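Local structure of N-acetyltransferase domain-containing protein (Deinococcus radiodurans, 3S6F) at residues E29-P34 with I76-V81; A53-P56 with V60-F63; I10-T15 with L88-E93. The protein probably transfers an acetyl group from acetyl-coenzyme A to an amine, as a GNAT-fold enzyme that binds the cofactor beside its central sheet. One frame throughout, in Å; residues are numbered along the deposited sequence.

How the contacts relate
The three contacts sit round the central mixed sheet of a GNAT fold and are nested along the chain: contact 3 closes the longest loop, contact 1 lies within it, and contact 2, a hairpin, lies within contact 1. Contacts 2 and 3 are neighbours, their centres about 7 Å apart, because strands 11-13 and 49-54 run side by side. The centre of contact 1 is about 15 Å from that of contact 2 and about 17 Å from that of contact 3, across the chain's centre. Strand 73-81 in contact 1 holds the pantetheine arm of coenzyme A, and the loop and first turn of helix 90-102 in contact 3 hold its diphosphate.

Contact 1 of 3, residues E29-P34 with I76-V81; sequences EGWPNP and IPLLEV. With COA (coenzyme A), chain B.
Glu80 stretches from the cofactor-binding strand 73-81 of this GNAT fold to the loop before helix 37-46, where its OE2 accepts the backbone N-H of Glu29 at 3.0 Å. The bond is nearly straight (166°) and uses the syn lone pair of OE2. With CG anti to the backbone N (chi1 -170°) and the chain fully extended, the carboxylate reaches the loop, and OE1 takes the N-H of Phe28. Two successive amides thus grip the two oxygens of one carboxylate and fix its rotation. A water also joins the two residues, donating to Glu29 O and, weakly, to Glu80 OE2. Glutamate suits the place because it has both the length and two acceptors; a glutamine in its place would probably lose one of these bonds, since its NH2 would face an amide N-H and leave that donor without a mate.

Glu29 meets its partner with backbone N and with CB, while its own carboxylate turns to a salt bridge with Arg86, a residue of the coenzyme A site. Trp31 supplies the apolar part: CZ2 and CH2 on the benzo ring approach Leu78 CD2 obliquely, at 4.0 Å from CZ2. Leu72 of the second subunit packs on both, which places this patch at the dimer contact.

The strand's backbone meanwhile pairs with the pantetheine arm, much as a neighbouring strand would. Coenzyme A N4P donates to Leu79 O at 2.9 Å, and Val81 N donates to O9P, also at 2.9 Å, in an almost linear bond of 177°.

Contact 2 of 3, residues A53-P56 with V60-F63; sequences ARTP and VIGF
Where Ala53 faces both Ile61 and Gly62, a classic beta bulge interrupts the hairpin of strands 49-54 and 60-68. The backbone bonds define it. Ala53 and Gly62 form an antiparallel hydrogen-bonded pair, in which Ala53 N donates to Gly62 O at 2.9 Å. Ala53 O receives two amides, Ile61 N at 2.8 Å and, more weakly, Gly62 N at 3.4 Å. Val60 CA adds a CA-H...O contact of 3.4 Å to the same oxygen. Because an extra residue is fitted in here, the register shifts by one, and the next pair, Arg54 with Val60, is an antiparallel non-hydrogen-bonded one.

Apolar contacts fill in round this backbone. Ala53 CB lies 4.1 Å from Ile61 CD1 in one of the two conformers of the isoleucine, whose CG1 stands between the backbone N and the carbonyl carbon (chi1 59°), a crowded position that turns the chain back toward Ala53. The small alanine methyl also lies against Leu90 of helix 90-102, and a CB on Gly62 would stand about 3.8 Å from Ala53 CB. On the other face Val60 CG2 meets the aliphatic CG of Arg54 at 4.0 Å.

The polar ends bond to residues beyond the two segments: the Arg54 guanidinium is held by Gly18 O, Gly58 O and Gln13 OE1, and Thr55 OG1 bonds to Asp57. The chemistry is therefore divided. Main-chain bonds set the shift in register, hydrocarbon contacts lie on both faces, and the arginine's charged head ties the strand to its own turn at Gly58, to the loop at Gly18 and, through Gln13, to the edge strand.

Contact 3 of 3, residues I10-T15 with L88-E93; sequences IQFQTT and LGLGSE. With COA (coenzyme A), chain B.
Phe12 meets Leu90 with its edge: in one of the two conformers of the leucine, CD1 lies near the ring plane, 3.5 Å from CZ of Phe12. The contact joins edge strand 11-13 of the GNAT sheet to the start of helix 90-102, which follows the pyrophosphate-binding loop of this family. A face of the same ring is covered by Ile10 CG2, 4.0 Å above the plane and offset toward the rim.

Glu93, one helical turn beyond Gly89, brings its aliphatic CG to 3.8 Å from Phe12 CZ. CG swings beside the carbonyl carbon (chi1 -177°) and the chain bends at chi2, which lays the methylene against the phenyl while the carboxylate turns to salt bridges with Arg96 and Arg97. Arg97 also makes a cation-pi contact with Phe12; a phenyl suits the place because it offers hydrocarbon to Leu90 and Ile10 and pi electrons to Arg97.

Leu90 turns its side chain to the sheet, while the glycines on either side of it serve the cofactor. Gly89, the N-cap residue, donates its N-H to coenzyme A O2A; with its phi of 93°, a CB would jam against Leu88 O, so glycine suits the place. A CB on Gly91 would clash with O6A, and its bare backbone lets N come within 2.8 Å of O5A. Ser92 grips O1A twice, through N at 3.2 Å and OG at 2.6 Å.

Contact 1 of 3, residues E29-P34 with I76-V81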
loop_
_atom_site.group_PDB
_atom_site.type_symbol
_atom_site.label_atom_id
_atom_site.label_comp_id
_atom_site.label_asym_id
_atom_site.label_seq_id
_atom_site.Cartn_x
_atom_site.Cartn_y
_atom_site.Cartn_z
ATOM N N GLU A 29 15.451 13.213 -4.350
ATOM C CA GLU A 29 16.667 13.317 -5.142
ATOM C C GLU A 29 16.451 12.518 -6.427
ATOM O O GLU A 29 15.998 11.356 -6.411
ATOM C CB GLU A 29 17.899 12.798 -4.369
ATOM C CG GLU A 29 19.248 13.050 -5.098
ATOM C CD GLU A 29 20.439 12.199 -4.565
ATOM O OE1 GLU A 29 20.370 11.672 -3.431
ATOM O OE2 GLU A 29 21.493 12.084 -5.260
ATOM N N GLY A 30 16.744 13.117 -7.573
ATOM C CA GLY A 30 16.597 12.415 -8.844
ATOM C C GLY A 30 15.205 12.438 -9.446
ATOM O O GLY A 30 15.022 11.963 -10.581
ATOM N N TRP A 31 14.211 12.983 -8.766
ATOM C CA TRP A 31 12.864 13.023 -9.313
ATOM C C TRP A 31 12.751 14.186 -10.283
ATOM O O TRP A 31 13.070 15.306 -9.926
ATOM C CB TRP A 31 11.822 13.203 -8.227
ATOM C CG TRP A 31 11.599 11.982 -7.358
ATOM C CD1 TRP A 31 12.537 11.132 -6.811
ATOM C CD2 TRP A 31 10.330 11.520 -6.910
ATOM N NE1 TRP A 31 11.906 10.165 -6.069
ATOM C CE2 TRP A 31 10.555 10.367 -6.129
ATOM C CE3 TRP A 31 9.019 11.958 -7.084
ATOM C CZ2 TRP A 31 9.522 9.656 -5.547
ATOM C CZ3 TRP A 31 7.995 11.235 -6.507
ATOM C CH2 TRP A 31 8.253 10.096 -5.759
ATOM N N PRO A 32 12.217 13.952 -11.494
ATOM C CA PRO A 32 12.071 15.079 -12.407
ATOM C C PRO A 32 11.086 16.170 -12.005
ATOM O O PRO A 32 11.326 17.335 -12.292
ATOM C CB PRO A 32 11.616 14.426 -13.702
ATOM C CG PRO A 32 12.163 13.051 -13.610
ATOM C CD PRO A 32 12.045 12.676 -12.174
ATOM N N ASN A 33 10.001 15.808 -11.312
ATOM C CA ASN A 33 8.969 16.762 -10.939
ATOM C C ASN A 33 8.465 16.403 -9.558
ATOM O O ASN A 33 7.372 15.886 -9.402
ATOM C CB ASN A 33 7.849 16.793 -11.969
ATOM C CG ASN A 33 6.806 17.877 -11.648
ATOM O OD1 ASN A 33 7.141 18.893 -11.078
ATOM N ND2 ASN A 33 5.546 17.647 -12.015
ATOM N N PRO A 34 9.272 16.677 -8.533
ATOM C CA PRO A 34 9.036 16.233 -7.200
ATOM C C PRO A 34 7.906 16.963 -6.464
ATOM O O PRO A 34 7.702 18.143 -6.681
ATOM C CB PRO A 34 10.409 16.551 -6.552
ATOM C CG PRO A 34 10.871 17.736 -7.209
ATOM C CD PRO A 34 10.538 17.426 -8.608
ATOM N N ILE A 76 4.603 0.466 1.938
ATOM C CA ILE A 76 5.595 1.511 2.228
ATOM C C ILE A 76 5.933 2.255 0.941
ATOM O O ILE A 76 6.740 1.766 0.161
ATOM C CB ILE A 76 6.846 0.928 2.896
ATOM C CG1 ILE A 76 6.406 0.254 4.268
ATOM C CG2 ILE A 76 7.907 2.017 3.120
ATOM C CD1 ILE A 76 7.448 -0.565 4.989
ATOM N N PRO A 77 5.281 3.398 0.669
ATOM C CA PRO A 77 5.533 4.060 -0.605
ATOM C C PRO A 77 6.907 4.675 -0.776
ATOM O O PRO A 77 7.462 4.637 -1.874
ATOM C CB PRO A 77 4.424 5.142 -0.659
ATOM C CG PRO A 77 3.337 4.622 0.240
ATOM C CD PRO A 77 4.100 3.956 1.357
ATOM N N LEU A 78 7.394 5.329 0.273
ATOM C CA LEU A 78 8.592 6.173 0.214
ATOM C C LEU A 78 9.522 5.897 1.365
ATOM O O LEU A 78 9.090 5.823 2.520
ATOM C CB LEU A 78 8.210 7.656 0.237
ATOM C CG LEU A 78 7.270 8.183 -0.842
ATOM C CD1 LEU A 78 6.803 9.597 -0.467
ATOM C CD2 LEU A 78 7.915 8.136 -2.239
ATOM N N LEU A 79 10.810 5.817 1.065
ATOM C CA LEU A 79 11.899 5.748 2.034
ATOM C C LEU A 79 13.041 6.563 1.453
ATOM O O LEU A 79 13.491 6.267 0.343
ATOM C CB LEU A 79 12.340 4.301 2.263
ATOM C CG LEU A 79 13.624 4.096 3.079
ATOM C CD1 LEU A 79 13.418 4.474 4.545
ATOM C CD2 LEU A 79 14.137 2.666 2.916
ATOM N N GLU A 80 13.560 7.529 2.199
ATOM C CA GLU A 80 14.681 8.285 1.683
ATOM C C GLU A 80 15.478 8.873 2.822
ATOM O O GLU A 80 14.962 9.393 3.801
ATOM C CB GLU A 80 14.234 9.422 0.758
ATOM C CG GLU A 80 15.375 10.081 0.001
ATOM C CD GLU A 80 14.902 11.079 -1.055
ATOM O OE1 GLU A 80 13.683 11.369 -1.102
ATOM O OE2 GLU A 80 15.761 11.587 -1.819
ATOM N N VAL A 81 16.800 8.775 2.657
ATOM C CA VAL A 81 17.786 9.423 3.513
ATOM C C VAL A 81 18.572 10.365 2.624
ATOM O O VAL A 81 18.990 10.001 1.529
ATOM C CB VAL A 81 18.713 8.390 4.207
ATOM C CG1 VAL A 81 19.876 9.050 4.925
ATOM C CG2 VAL A 81 17.889 7.491 5.152
HETATM N N1A COA B . 22.498 0.454 -5.036
HETATM C C2A COA B . 23.203 -0.521 -4.363
HETATM N N3A COA B . 23.148 -0.648 -2.994
HETATM C C4A COA B . 22.389 0.238 -2.300
HETATM C C5A COA B . 21.693 1.250 -2.953
HETATM C C6A COA B . 21.726 1.344 -4.343
HETATM N N6A COA B . 21.037 2.277 -5.012
HETATM N N7A COA B . 21.041 1.969 -2.001
HETATM C C8A COA B . 21.333 1.433 -0.796
HETATM N N9A COA B . 22.167 0.364 -0.962
HETATM C C1B COA B . 22.683 -0.523 0.079
HETATM C C2B COA B . 24.203 -0.486 0.170
HETATM O O2B COA B . 24.585 -1.772 0.550
HETATM C C3B COA B . 24.513 0.468 1.313
HETATM O O3B COA B . 25.769 0.249 1.930
HETATM P P3B COA B . 27.056 1.149 1.515
HETATM O O7A COA B . 27.264 0.930 0.038
HETATM O O8A COA B . 26.729 2.591 1.809
HETATM O O9A COA B . 28.187 0.620 2.363
HETATM C C4B COA B . 23.332 0.157 2.218
HETATM O O4B COA B . 22.239 -0.105 1.347
HETATM C C5B COA B . 22.987 1.291 3.166
HETATM O O5B COA B . 22.132 0.795 4.180
HETATM P P1A COA B . 21.751 1.799 5.386
HETATM O O1A COA B . 20.959 0.978 6.340
HETATM O O2A COA B . 22.942 2.546 5.912
HETATM O O3A COA B . 20.727 2.766 4.635
HETATM P P2A COA B . 20.946 4.276 4.135
HETATM O O4A COA B . 22.191 4.370 3.337
HETATM O O5A COA B . 20.793 5.173 5.313
HETATM O O6A COA B . 19.640 4.419 3.241
HETATM C CBP COA B . 18.447 4.132 1.190
HETATM C CCP COA B . 19.349 3.468 2.217
HETATM C CDP COA B . 17.163 4.623 1.884
HETATM C CEP COA B . 18.066 3.089 0.114
HETATM C CAP COA B . 19.258 5.292 0.585
HETATM O OAP COA B . 20.287 4.804 -0.256
HETATM C C9P COA B . 18.368 6.204 -0.226
HETATM O O9P COA B . 17.701 7.191 0.360
HETATM N N8P COA B . 18.292 6.062 -1.542
HETATM C C7P COA B . 17.446 6.918 -2.367
HETATM C C6P COA B . 15.949 6.589 -2.279
HETATM C C5P COA B . 15.726 5.109 -2.403
HETATM O O5P COA B . 16.284 4.481 -3.307
HETATM N N4P COA B . 14.896 4.568 -1.499
HETATM C C3P COA B . 14.374 3.227 -1.610
HETATM C C2P COA B . 12.911 3.327 -2.039
HETATM S S1P COA B . 12.703 3.890 -3.763
HETATM O O HOH W 1 15.762 9.837 -4.153
#

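Contact 2 of 3, residues A53-P56 with V60-F63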
loop_
_atom_site.group_PDB
_atom_site.type_symbol
_atom_site.label_atom_id
_atom_site.label_comp_id
_atom_site.label_asym_id
_atom_site.label_seq_id
_atom_site.Cartn_x
_atom_site.Cartn_y
_atom_site.Cartn_z
ATOM N N ALA A 53 13.572 11.240 10.805
ATOM C CA ALA A 53 14.886 11.368 11.430
ATOM C C ALA A 53 15.318 12.814 11.282
ATOM O O ALA A 53 15.305 13.334 10.170
ATOM C CB ALA A 53 15.887 10.444 10.749
ATOM N N ARG A 54 15.633 13.461 12.406
ATOM C CA ARG A 54 15.897 14.901 12.450
ATOM C C ARG A 54 17.243 15.183 13.112
ATOM O O ARG A 54 17.598 14.561 14.105
ATOM C CB ARG A 54 14.801 15.628 13.243
ATOM C CG ARG A 54 13.407 15.379 12.672
ATOM C CD ARG A 54 12.328 16.123 13.443
ATOM N NE ARG A 54 12.341 17.546 13.189
ATOM C CZ ARG A 54 11.595 18.432 13.815
ATOM N NH1 ARG A 54 10.853 18.087 14.841
ATOM N NH2 ARG A 54 11.630 19.678 13.425
ATOM N N THR A 55 17.932 16.174 12.585
ATOM C CA THR A 55 19.102 16.744 13.262
ATOM C C THR A 55 18.609 17.707 14.366
ATOM O O THR A 55 17.444 18.074 14.423
ATOM C CB THR A 55 20.031 17.440 12.249
ATOM O OG1 THR A 55 19.250 18.275 11.392
ATOM C CG2 THR A 55 20.780 16.442 11.432
ATOM N N PRO A 56 19.540 18.152 15.249
ATOM C CA PRO A 56 19.140 18.986 16.362
ATOM C C PRO A 56 18.464 20.298 15.976
ATOM O O PRO A 56 17.604 20.775 16.734
ATOM C CB PRO A 56 20.451 19.196 17.145
ATOM C CG PRO A 56 21.278 18.021 16.823
ATOM C CD PRO A 56 20.905 17.628 15.408
ATOM N N VAL A 60 14.639 17.640 8.802
ATOM C CA VAL A 60 14.377 16.235 8.567
ATOM C C VAL A 60 15.399 15.723 7.544
ATOM O O VAL A 60 15.463 16.237 6.424
ATOM C CB VAL A 60 12.935 15.991 8.078
ATOM C CG1 VAL A 60 12.710 14.485 7.796
ATOM C CG2 VAL A 60 11.922 16.514 9.135
ATOM N N ILE A 61 16.210 14.736 7.891
ATOM C CA ILE A 61 17.192 14.234 6.948
ATOM C C ILE A 61 16.899 12.809 6.478
ATOM O O ILE A 61 17.565 12.312 5.584
ATOM C CB ILE A 61 18.664 14.435 7.408
ATOM C CG1 ILE A 61 18.919 13.725 8.734
ATOM C CG2 ILE A 61 19.026 15.936 7.507
ATOM C CD1 ILE A 61 18.936 12.190 8.699
ATOM N N GLY A 62 15.845 12.183 7.026
ATOM C CA GLY A 62 15.377 10.900 6.502
ATOM C C GLY A 62 13.947 10.733 6.858
ATOM O O GLY A 62 13.505 11.226 7.912
ATOM N N PHE A 63 13.195 9.994 6.034
ATOM C CA PHE A 63 11.802 9.696 6.371
ATOM C C PHE A 63 11.403 8.416 5.714
ATOM O O PHE A 63 11.998 7.946 4.736
ATOM C CB PHE A 63 10.826 10.830 5.984
ATOM C CG PHE A 63 10.489 10.885 4.514
ATOM C CD1 PHE A 63 11.317 11.488 3.611
ATOM C CD2 PHE A 63 9.342 10.262 4.064
ATOM C CE1 PHE A 63 11.008 11.485 2.269
ATOM C CE2 PHE A 63 9.015 10.299 2.727
ATOM C CZ PHE A 63 9.861 10.874 1.833
#

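Contact 3 of 3, residues I10-T15 with L88-E93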
loop_
_atom_site.group_PDB
_atom_site.type_symbol
_atom_site.label_atom_id
_atom_site.label_comp_id
_atom_site.label_asym_id
_atom_site.label_seq_id
_atom_site.Cartn_x
_atom_site.Cartn_y
_atom_site.Cartn_z
ATOM N N ILE A 10 20.897 12.254 16.096
ATOM C CA ILE A 10 19.670 12.144 15.290
ATOM C C ILE A 10 18.596 11.702 16.225
ATOM O O ILE A 10 18.785 10.757 17.024
ATOM C CB ILE A 10 19.843 11.136 14.148
ATOM C CG1 ILE A 10 20.889 11.638 13.138
ATOM C CG2 ILE A 10 18.498 10.861 13.461
ATOM C CD1 ILE A 10 20.645 13.076 12.641
ATOM N N GLN A 11 17.464 12.382 16.133
ATOM C CA GLN A 11 16.269 12.039 16.856
ATOM C C GLN A 11 15.173 11.606 15.912
ATOM O O GLN A 11 15.097 12.078 14.788
ATOM C CB GLN A 11 15.826 13.235 17.679
ATOM C CG GLN A 11 16.864 13.558 18.812
ATOM C CD GLN A 11 16.268 14.413 19.904
ATOM O OE1 GLN A 11 16.335 15.644 19.842
ATOM N NE2 GLN A 11 15.629 13.773 20.876
ATOM N N PHE A 12 14.286 10.756 16.401
ATOM C CA PHE A 12 13.195 10.211 15.590
ATOM C C PHE A 12 11.866 10.629 16.167
ATOM O O PHE A 12 11.699 10.731 17.399
ATOM C CB PHE A 12 13.271 8.683 15.579
ATOM C CG PHE A 12 14.519 8.163 14.983
ATOM C CD1 PHE A 12 15.648 7.948 15.755
ATOM C CD2 PHE A 12 14.583 7.838 13.633
ATOM C CE1 PHE A 12 16.795 7.461 15.219
ATOM C CE2 PHE A 12 15.731 7.353 13.079
ATOM C CZ PHE A 12 16.864 7.163 13.866
ATOM N N GLN A 13 10.883 10.829 15.290
ATOM C CA GLN A 13 9.528 11.098 15.714
ATOM C C GLN A 13 8.547 10.563 14.681
ATOM O O GLN A 13 8.900 10.358 13.523
ATOM C CB GLN A 13 9.278 12.572 16.040
ATOM C CG GLN A 13 9.335 13.490 14.873
ATOM C CD GLN A 13 9.199 14.909 15.311
ATOM O OE1 GLN A 13 10.133 15.465 15.897
ATOM N NE2 GLN A 13 8.057 15.503 15.056
ATOM N N THR A 14 7.308 10.385 15.131
ATOM C CA THR A 14 6.252 9.791 14.340
ATOM C C THR A 14 5.034 10.701 14.222
ATOM O O THR A 14 3.943 10.256 13.869
ATOM C CB THR A 14 5.856 8.427 14.934
ATOM O OG1 THR A 14 5.379 8.639 16.268
ATOM C CG2 THR A 14 7.025 7.461 14.952
ATOM N N THR A 15 5.228 11.993 14.502
ATOM C CA THR A 15 4.216 13.011 14.320
ATOM C C THR A 15 4.841 14.180 13.561
ATOM O O THR A 15 6.059 14.265 13.421
ATOM C CB THR A 15 3.664 13.562 15.631
ATOM O OG1 THR A 15 4.575 14.523 16.152
ATOM C CG2 THR A 15 3.300 12.460 16.618
ATOM N N LEU A 88 25.155 4.996 7.118
ATOM C CA LEU A 88 25.314 4.991 8.566
ATOM C C LEU A 88 24.317 4.071 9.253
ATOM O O LEU A 88 24.298 3.978 10.474
ATOM C CB LEU A 88 25.163 6.398 9.140
ATOM C CG LEU A 88 26.167 7.427 8.733
ATOM C CD1 LEU A 88 25.764 8.822 9.179
ATOM C CD2 LEU A 88 27.574 7.022 9.258
ATOM N N GLY A 89 23.454 3.411 8.484
ATOM C CA GLY A 89 22.400 2.575 9.035
ATOM C C GLY A 89 21.060 3.245 9.236
ATOM O O GLY A 89 20.106 2.621 9.718
ATOM N N LEU A 90 20.936 4.504 8.818
ATOM C CA LEU A 90 19.697 5.250 9.071
ATOM C C LEU A 90 18.499 4.695 8.282
ATOM O O LEU A 90 17.378 4.640 8.803
ATOM C CB LEU A 90 19.919 6.728 8.862
ATOM C CG LEU A 90 18.748 7.636 9.202
ATOM C CD1 LEU A 90 18.314 7.465 10.641
ATOM C CD2 LEU A 90 19.078 9.059 8.867
ATOM N N GLY A 91 18.710 4.330 7.020
ATOM C CA GLY A 91 17.614 3.782 6.250
ATOM C C GLY A 91 17.069 2.510 6.869
ATOM O O GLY A 91 15.858 2.304 6.934
ATOM N N SER A 92 17.973 1.623 7.292
ATOM C CA SER A 92 17.567 0.388 7.953
ATOM C C SER A 92 16.826 0.676 9.255
ATOM O O SER A 92 15.826 0.015 9.566
ATOM C CB SER A 92 18.778 -0.480 8.217
ATOM O OG SER A 92 19.362 -0.926 6.993
ATOM N N GLU A 93 17.305 1.649 10.009
ATOM C CA GLU A 93 16.673 2.027 11.259
ATOM C C GLU A 93 15.263 2.583 11.030
ATOM O O GLU A 93 14.341 2.260 11.791
ATOM C CB GLU A 93 17.558 3.016 12.010
ATOM C CG GLU A 93 17.010 3.419 13.373
ATOM C CD GLU A 93 16.985 2.342 14.415
ATOM O OE1 GLU A 93 17.719 1.340 14.253
ATOM O OE2 GLU A 93 16.229 2.479 15.382
HETATM N N1A COA B . 22.498 0.454 -5.036
HETATM C C2A COA B . 23.203 -0.521 -4.363
HETATM N N3A COA B . 23.148 -0.648 -2.994
HETATM C C4A COA B . 22.389 0.238 -2.300
HETATM C C5A COA B . 21.693 1.250 -2.953
HETATM C C6A COA B . 21.726 1.344 -4.343
HETATM N N6A COA B . 21.037 2.277 -5.012
HETATM N N7A COA B . 21.041 1.969 -2.001
HETATM C C8A COA B . 21.333 1.433 -0.796
HETATM N N9A COA B . 22.167 0.364 -0.962
HETATM C C1B COA B . 22.683 -0.523 0.079
HETATM C C2B COA B . 24.203 -0.486 0.170
HETATM O O2B COA B . 24.585 -1.772 0.550
HETATM C C3B COA B . 24.513 0.468 1.313
HETATM O O3B COA B . 25.769 0.249 1.930
HETATM P P3B COA B . 27.056 1.149 1.515
HETATM O O7A COA B . 27.264 0.930 0.038
HETATM O O8A COA B . 26.729 2.591 1.809
HETATM O O9A COA B . 28.187 0.620 2.363
HETATM C C4B COA B . 23.332 0.157 2.218
HETATM O O4B COA B . 22.239 -0.105 1.347
HETATM C C5B COA B . 22.987 1.291 3.166
HETATM O O5B COA B . 22.132 0.795 4.180
HETATM P P1A COA B . 21.751 1.799 5.386
HETATM O O1A COA B . 20.959 0.978 6.340
HETATM O O2A COA B . 22.942 2.546 5.912
HETATM O O3A COA B . 20.727 2.766 4.635
HETATM P P2A COA B . 20.946 4.276 4.135
HETATM O O4A COA B . 22.191 4.370 3.337
HETATM O O5A COA B . 20.793 5.173 5.313
HETATM O O6A COA B . 19.640 4.419 3.241
HETATM C CBP COA B . 18.447 4.132 1.190
HETATM C CCP COA B . 19.349 3.468 2.217
HETATM C CDP COA B . 17.163 4.623 1.884
HETATM C CEP COA B . 18.066 3.089 0.114
HETATM C CAP COA B . 19.258 5.292 0.585
HETATM O OAP COA B . 20.287 4.804 -0.256
HETATM C C9P COA B . 18.368 6.204 -0.226
HETATM O O9P COA B . 17.701 7.191 0.360
HETATM N N8P COA B . 18.292 6.062 -1.542
HETATM C C7P COA B . 17.446 6.918 -2.367
HETATM C C6P COA B . 15.949 6.589 -2.279
HETATM C C5P COA B . 15.726 5.109 -2.403
HETATM O O5P COA B . 16.284 4.481 -3.307
HETATM N N4P COA B . 14.896 4.568 -1.499
HETATM C C3P COA B . 14.374 3.227 -1.610
HETATM C C2P COA B . 12.911 3.327 -2.039
HETATM S S1P COA B . 12.703 3.890 -3.763
#